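Local coordinates for uncharacterized conserved protein (Idiomarina loihiensis, PDB 2QSD), which is of unknown function but belongs to the DUF1543 family and forms a fold of antiparallel sheets and short helices that assembles with a second copy, at residues 7-19 with 27-40. Numbering follows the deposited sequence.
Sequences DNKLFLVYVGGTA and HDIRFVVGPSMEET
Strands 9-17 and 27-34 pair as the two arms of an antiparallel beta hairpin, their axes approaching to 4.7 Å and their directions 154° from one another. Eight backbone hydrogen bonds join them, two at each of the hydrogen-bonded pairs Lys9-Gly34, Phe11-Val32, Val13-Arg30 and Val15-Asp28. Strand 56-62 adds to the sheet along the other edge of strand 9-17.

One face carries Leu10, Leu12, Tyr14, His27, Ile29, Phe31 and Val33. Leu12 lies alongside Phe31, CD2 reaching CE2 of that ring at 3.8 Å, while its other branch, CD1, meets Ile29 CD1 at 3.6 Å. The same Ile29 methyl sits at the edge of the Tyr14 ring, near its plane. Tyr14 has CG anti to its backbone nitrogen (chi1 -175°), and its phenol ring lies beside His27. The two rings are near parallel, 9° between planes, but offset with little overlap, their centroids 5.1 Å apart; the Tyr14 hydroxyl rests against the CB methylene of His27, OH to CB 3.4 Å.

On the reverse face, Val13, Val32 and Phe11 form an apolar patch that the turn after strand 27-34 folds over; Ile44 of helix 41-47 packs on Val32 and Met37. Nearer the hairpin loop on the same face, within segment 27-40, Asp28 OD2 lies in the guanidinium plane of Arg30, salt-bridged to NH1 at 3.0 Å. Arg30 NH1 also bonds Gly21 O of the second subunit, whose Asn23 and Ile24 backbone nitrogens bond Asp28 OD1, so the pair belongs to the subunit interface. Selenomethionine Met37 bends back over the sheet in a Met-aromatic contact: its SE stands over one face of the Phe11 ring, 4.3 Å from the centroid, while its CE touches Val13 CG1 at 3.8 Å.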
loop_
_atom_site.group_PDB
_atom_site.type_symbol
_atom_site.label_atom_id
_atom_site.label_comp_id
_atom_site.label_asym_id
_atom_site.label_seq_id
_atom_site.Cartn_x
_atom_site.Cartn_y
_atom_site.Cartn_z
ATOM N N ASP A 7 -1.251 -20.767 -25.617
ATOM C CA ASP A 7 -0.628 -19.417 -25.752
ATOM C C ASP A 7 -0.638 -18.652 -24.431
ATOM O O ASP A 7 -1.638 -18.040 -24.048
ATOM C CB ASP A 7 -1.318 -18.607 -26.854
ATOM C CG ASP A 7 -1.128 -19.217 -28.232
ATOM O OD1 ASP A 7 -0.109 -19.910 -28.453
ATOM O OD2 ASP A 7 -2.002 -18.997 -29.098
ATOM N N ASN A 8 0.495 -18.697 -23.741
ATOM C CA ASN A 8 0.639 -18.055 -22.451
ATOM C C ASN A 8 0.795 -16.544 -22.549
ATOM O O ASN A 8 1.421 -16.028 -23.474
ATOM C CB ASN A 8 1.819 -18.656 -21.697
ATOM C CG ASN A 8 1.519 -20.039 -21.150
ATOM O OD1 ASN A 8 2.345 -20.943 -21.243
ATOM N ND2 ASN A 8 0.336 -20.208 -20.570
ATOM N N LYS A 9 0.220 -15.844 -21.579
ATOM C CA LYS A 9 0.322 -14.402 -21.508
ATOM C C LYS A 9 1.019 -13.998 -20.210
ATOM O O LYS A 9 0.835 -14.635 -19.173
ATOM C CB LYS A 9 -1.073 -13.785 -21.562
ATOM C CG LYS A 9 -1.805 -13.948 -22.894
ATOM C CD LYS A 9 -3.270 -13.525 -22.754
ATOM C CE LYS A 9 -4.013 -13.563 -24.076
ATOM N NZ LYS A 9 -4.166 -14.952 -24.599
ATOM N N LEU A 10 1.831 -12.949 -20.277
ATOM C CA LEU A 10 2.392 -12.342 -19.080
ATOM C C LEU A 10 1.460 -11.232 -18.597
ATOM O O LEU A 10 1.182 -10.271 -19.323
ATOM C CB LEU A 10 3.797 -11.781 -19.345
ATOM C CG LEU A 10 4.483 -11.077 -18.166
ATOM C CD1 LEU A 10 4.800 -12.051 -17.030
ATOM C CD2 LEU A 10 5.744 -10.356 -18.608
ATOM N N PHE A 11 0.975 -11.382 -17.372
ATOM C CA PHE A 11 0.123 -10.385 -16.756
ATOM C C PHE A 11 0.836 -9.705 -15.600
ATOM O O PHE A 11 1.528 -10.352 -14.807
ATOM C CB PHE A 11 -1.147 -11.023 -16.214
ATOM C CG PHE A 11 -2.045 -11.618 -17.263
ATOM C CD1 PHE A 11 -2.064 -12.996 -17.472
ATOM C CD2 PHE A 11 -2.910 -10.813 -18.002
ATOM C CE1 PHE A 11 -2.922 -13.565 -18.409
ATOM C CE2 PHE A 11 -3.768 -11.368 -18.948
ATOM C CZ PHE A 11 -3.773 -12.748 -19.152
ATOM N N LEU A 12 0.661 -8.395 -15.515
ATOM C CA LEU A 12 1.045 -7.645 -14.334
ATOM C C LEU A 12 -0.244 -7.292 -13.597
ATOM O O LEU A 12 -1.097 -6.598 -14.136
ATOM C CB LEU A 12 1.912 -6.445 -14.741
ATOM C CG LEU A 12 1.939 -4.954 -14.359
ATOM C CD1 LEU A 12 1.355 -4.556 -13.024
ATOM C CD2 LEU A 12 3.375 -4.455 -14.468
ATOM N N VAL A 13 -0.389 -7.806 -12.376
ATOM C CA VAL A 13 -1.627 -7.662 -11.611
ATOM C C VAL A 13 -1.419 -6.852 -10.334
ATOM O O VAL A 13 -0.405 -6.989 -9.649
ATOM C CB VAL A 13 -2.284 -9.037 -11.270
ATOM C CG1 VAL A 13 -2.649 -9.796 -12.525
ATOM C CG2 VAL A 13 -1.378 -9.896 -10.433
ATOM N N TYR A 14 -2.382 -5.996 -10.030
ATOM C CA TYR A 14 -2.347 -5.180 -8.828
ATOM C C TYR A 14 -3.394 -5.760 -7.897
ATOM O O TYR A 14 -4.588 -5.744 -8.194
ATOM C CB TYR A 14 -2.667 -3.737 -9.196
ATOM C CG TYR A 14 -2.571 -2.709 -8.091
ATOM C CD1 TYR A 14 -1.348 -2.408 -7.487
ATOM C CD2 TYR A 14 -3.699 -1.988 -7.692
ATOM C CE1 TYR A 14 -1.252 -1.443 -6.484
ATOM C CE2 TYR A 14 -3.619 -1.013 -6.690
ATOM C CZ TYR A 14 -2.394 -0.749 -6.092
ATOM O OH TYR A 14 -2.311 0.204 -5.108
ATOM N N VAL A 15 -2.939 -6.326 -6.788
ATOM C CA VAL A 15 -3.840 -7.027 -5.885
ATOM C C VAL A 15 -3.873 -6.354 -4.528
ATOM O O VAL A 15 -2.950 -5.624 -4.167
ATOM C CB VAL A 15 -3.479 -8.518 -5.753
ATOM C CG1 VAL A 15 -3.706 -9.223 -7.068
ATOM C CG2 VAL A 15 -2.028 -8.697 -5.312
ATOM N N GLY A 16 -4.947 -6.598 -3.787
ATOM C CA GLY A 16 -5.159 -5.963 -2.494
ATOM C C GLY A 16 -5.716 -6.914 -1.460
ATOM O O GLY A 16 -6.340 -7.931 -1.788
ATOM N N GLY A 17 -5.493 -6.574 -0.198
ATOM C CA GLY A 17 -5.957 -7.399 0.899
ATOM C C GLY A 17 -5.323 -6.989 2.208
ATOM O O GLY A 17 -4.745 -5.904 2.325
ATOM N N THR A 18 -5.418 -7.873 3.191
ATOM C CA THR A 18 -4.938 -7.566 4.523
ATOM C C THR A 18 -3.706 -8.403 4.901
ATOM O O THR A 18 -3.384 -9.393 4.239
ATOM C CB THR A 18 -6.094 -7.682 5.565
ATOM O OG1 THR A 18 -5.647 -7.197 6.832
ATOM C CG2 THR A 18 -6.570 -9.116 5.717
ATOM N N ALA A 19 -3.001 -7.965 5.939
ATOM C CA ALA A 19 -1.928 -8.745 6.559
ATOM C C ALA A 19 -1.968 -8.529 8.077
ATOM O O ALA A 19 -2.431 -7.474 8.527
ATOM C CB ALA A 19 -0.571 -8.341 5.992
ATOM N N HIS A 27 -1.414 -3.267 -0.713
ATOM C CA HIS A 27 -1.415 -3.622 -2.127
ATOM C C HIS A 27 -0.028 -4.044 -2.607
ATOM O O HIS A 27 0.970 -3.477 -2.184
ATOM C CB HIS A 27 -1.910 -2.443 -2.967
ATOM C CG HIS A 27 -3.318 -2.040 -2.666
ATOM N ND1 HIS A 27 -3.644 -1.203 -1.620
ATOM C CD2 HIS A 27 -4.486 -2.370 -3.266
ATOM C CE1 HIS A 27 -4.952 -1.034 -1.589
ATOM N NE2 HIS A 27 -5.487 -1.733 -2.575
ATOM N N ASP A 28 0.018 -5.022 -3.503
ATOM C CA ASP A 28 1.267 -5.449 -4.130
ATOM C C ASP A 28 1.062 -5.678 -5.632
ATOM O O ASP A 28 -0.062 -5.898 -6.085
ATOM C CB ASP A 28 1.798 -6.730 -3.458
ATOM C CG ASP A 28 3.253 -7.030 -3.809
ATOM O OD1 ASP A 28 3.983 -6.088 -4.176
ATOM O OD2 ASP A 28 3.673 -8.206 -3.712
ATOM N N ILE A 29 2.157 -5.610 -6.388
ATOM C CA ILE A 29 2.179 -5.932 -7.808
ATOM C C ILE A 29 2.773 -7.323 -7.993
ATOM O O ILE A 29 3.880 -7.594 -7.521
ATOM C CB ILE A 29 3.023 -4.902 -8.584
ATOM C CG1 ILE A 29 2.321 -3.539 -8.619
ATOM C CG2 ILE A 29 3.353 -5.391 -9.995
ATOM C CD1 ILE A 29 1.192 -3.467 -9.602
ATOM N N ARG A 30 2.029 -8.208 -8.655
ATOM C CA ARG A 30 2.533 -9.540 -8.992
ATOM C C ARG A 30 2.675 -9.718 -10.509
ATOM O O ARG A 30 1.903 -9.151 -11.291
ATOM C CB ARG A 30 1.623 -10.647 -8.437
ATOM C CG ARG A 30 1.249 -10.553 -6.956
ATOM C CD ARG A 30 2.460 -10.441 -6.032
ATOM N NE ARG A 30 3.357 -11.590 -6.119
ATOM C CZ ARG A 30 4.554 -11.653 -5.539
ATOM N NH1 ARG A 30 5.013 -10.637 -4.818
ATOM N NH2 ARG A 30 5.299 -12.737 -5.687
ATOM N N PHE A 31 3.667 -10.507 -10.911
ATOM C CA PHE A 31 3.798 -10.952 -12.287
ATOM C C PHE A 31 3.381 -12.407 -12.352
ATOM O O PHE A 31 3.858 -13.220 -11.563
ATOM C CB PHE A 31 5.232 -10.775 -12.786
ATOM C CG PHE A 31 5.622 -9.341 -12.994
ATOM C CD1 PHE A 31 6.195 -8.601 -11.957
ATOM C CD2 PHE A 31 5.400 -8.720 -14.226
ATOM C CE1 PHE A 31 6.545 -7.263 -12.144
ATOM C CE2 PHE A 31 5.751 -7.384 -14.428
ATOM C CZ PHE A 31 6.325 -6.655 -13.386
ATOM N N VAL A 32 2.475 -12.727 -13.273
ATOM C CA VAL A 32 1.931 -14.083 -13.402
ATOM C C VAL A 32 1.788 -14.483 -14.872
ATOM O O VAL A 32 1.624 -13.622 -15.740
ATOM C CB VAL A 32 0.558 -14.248 -12.689
ATOM C CG1 VAL A 32 0.729 -14.324 -11.176
ATOM C CG2 VAL A 32 -0.416 -13.126 -13.076
ATOM N N VAL A 33 1.856 -15.789 -15.141
ATOM C CA VAL A 33 1.776 -16.314 -16.500
ATOM C C VAL A 33 0.671 -17.363 -16.644
ATOM O O VAL A 33 0.623 -18.326 -15.886
ATOM C CB VAL A 33 3.139 -16.895 -16.967
ATOM C CG1 VAL A 33 3.004 -17.657 -18.283
ATOM C CG2 VAL A 33 4.152 -15.792 -17.140
ATOM N N GLY A 34 -0.213 -17.158 -17.617
ATOM C CA GLY A 34 -1.265 -18.117 -17.940
ATOM C C GLY A 34 -1.938 -17.830 -19.278
ATOM O O GLY A 34 -1.746 -16.755 -19.852
ATOM N N PRO A 35 -2.727 -18.794 -19.787
ATOM C CA PRO A 35 -3.527 -18.618 -21.017
ATOM C C PRO A 35 -4.659 -17.607 -20.836
ATOM O O PRO A 35 -5.048 -16.923 -21.786
ATOM C CB PRO A 35 -4.124 -20.011 -21.265
ATOM C CG PRO A 35 -3.364 -20.951 -20.356
ATOM C CD PRO A 35 -2.887 -20.141 -19.206
ATOM N N SER A 36 -5.190 -17.539 -19.621
ATOM C CA SER A 36 -6.230 -16.581 -19.278
ATOM C C SER A 36 -5.949 -16.000 -17.903
ATOM O O SER A 36 -5.084 -16.488 -17.177
ATOM C CB SER A 36 -7.610 -17.246 -19.305
ATOM O OG SER A 36 -7.712 -18.272 -18.329
HETATM N N MSE A 37 -6.695 -14.958 -17.559
HETATM C CA MSE A 37 -6.588 -14.292 -16.276
HETATM C C MSE A 37 -6.977 -15.224 -15.115
HETATM O O MSE A 37 -6.227 -15.347 -14.139
HETATM C CB MSE A 37 -7.442 -13.026 -16.311
HETATM C CG MSE A 37 -7.197 -12.036 -15.189
HETATM SE SE MSE A 37 -5.337 -11.678 -14.680
HETATM C CE MSE A 37 -5.753 -12.012 -12.847
ATOM N N GLU A 38 -8.118 -15.907 -15.254
ATOM C CA GLU A 38 -8.625 -16.855 -14.247
ATOM C C GLU A 38 -7.684 -18.023 -13.977
ATOM O O GLU A 38 -7.714 -18.611 -12.900
ATOM C CB GLU A 38 -9.995 -17.409 -14.655
ATOM C CG GLU A 38 -11.130 -16.397 -14.621
ATOM C CD GLU A 38 -12.507 -17.029 -14.800
ATOM O OE1 GLU A 38 -12.595 -18.191 -15.266
ATOM O OE2 GLU A 38 -13.510 -16.351 -14.475
ATOM N N GLU A 39 -6.847 -18.358 -14.952
ATOM C CA GLU A 39 -5.885 -19.441 -14.781
ATOM C C GLU A 39 -4.615 -19.013 -14.046
ATOM O O GLU A 39 -3.730 -19.833 -13.812
ATOM C CB GLU A 39 -5.561 -20.104 -16.124
ATOM C CG GLU A 39 -6.688 -20.999 -16.636
ATOM C CD GLU A 39 -6.346 -21.685 -17.942
ATOM O OE1 GLU A 39 -5.671 -22.736 -17.904
ATOM O OE2 GLU A 39 -6.760 -21.178 -19.005
ATOM N N THR A 40 -4.534 -17.736 -13.677
ATOM C CA THR A 40 -3.401 -17.237 -12.900
ATOM C C THR A 40 -3.733 -17.115 -11.409
ATOM O O THR A 40 -2.849 -16.808 -10.599
ATOM C CB THR A 40 -2.888 -15.876 -13.416
ATOM O OG1 THR A 40 -3.846 -14.852 -13.127
ATOM C CG2 THR A 40 -2.604 -15.917 -14.917
#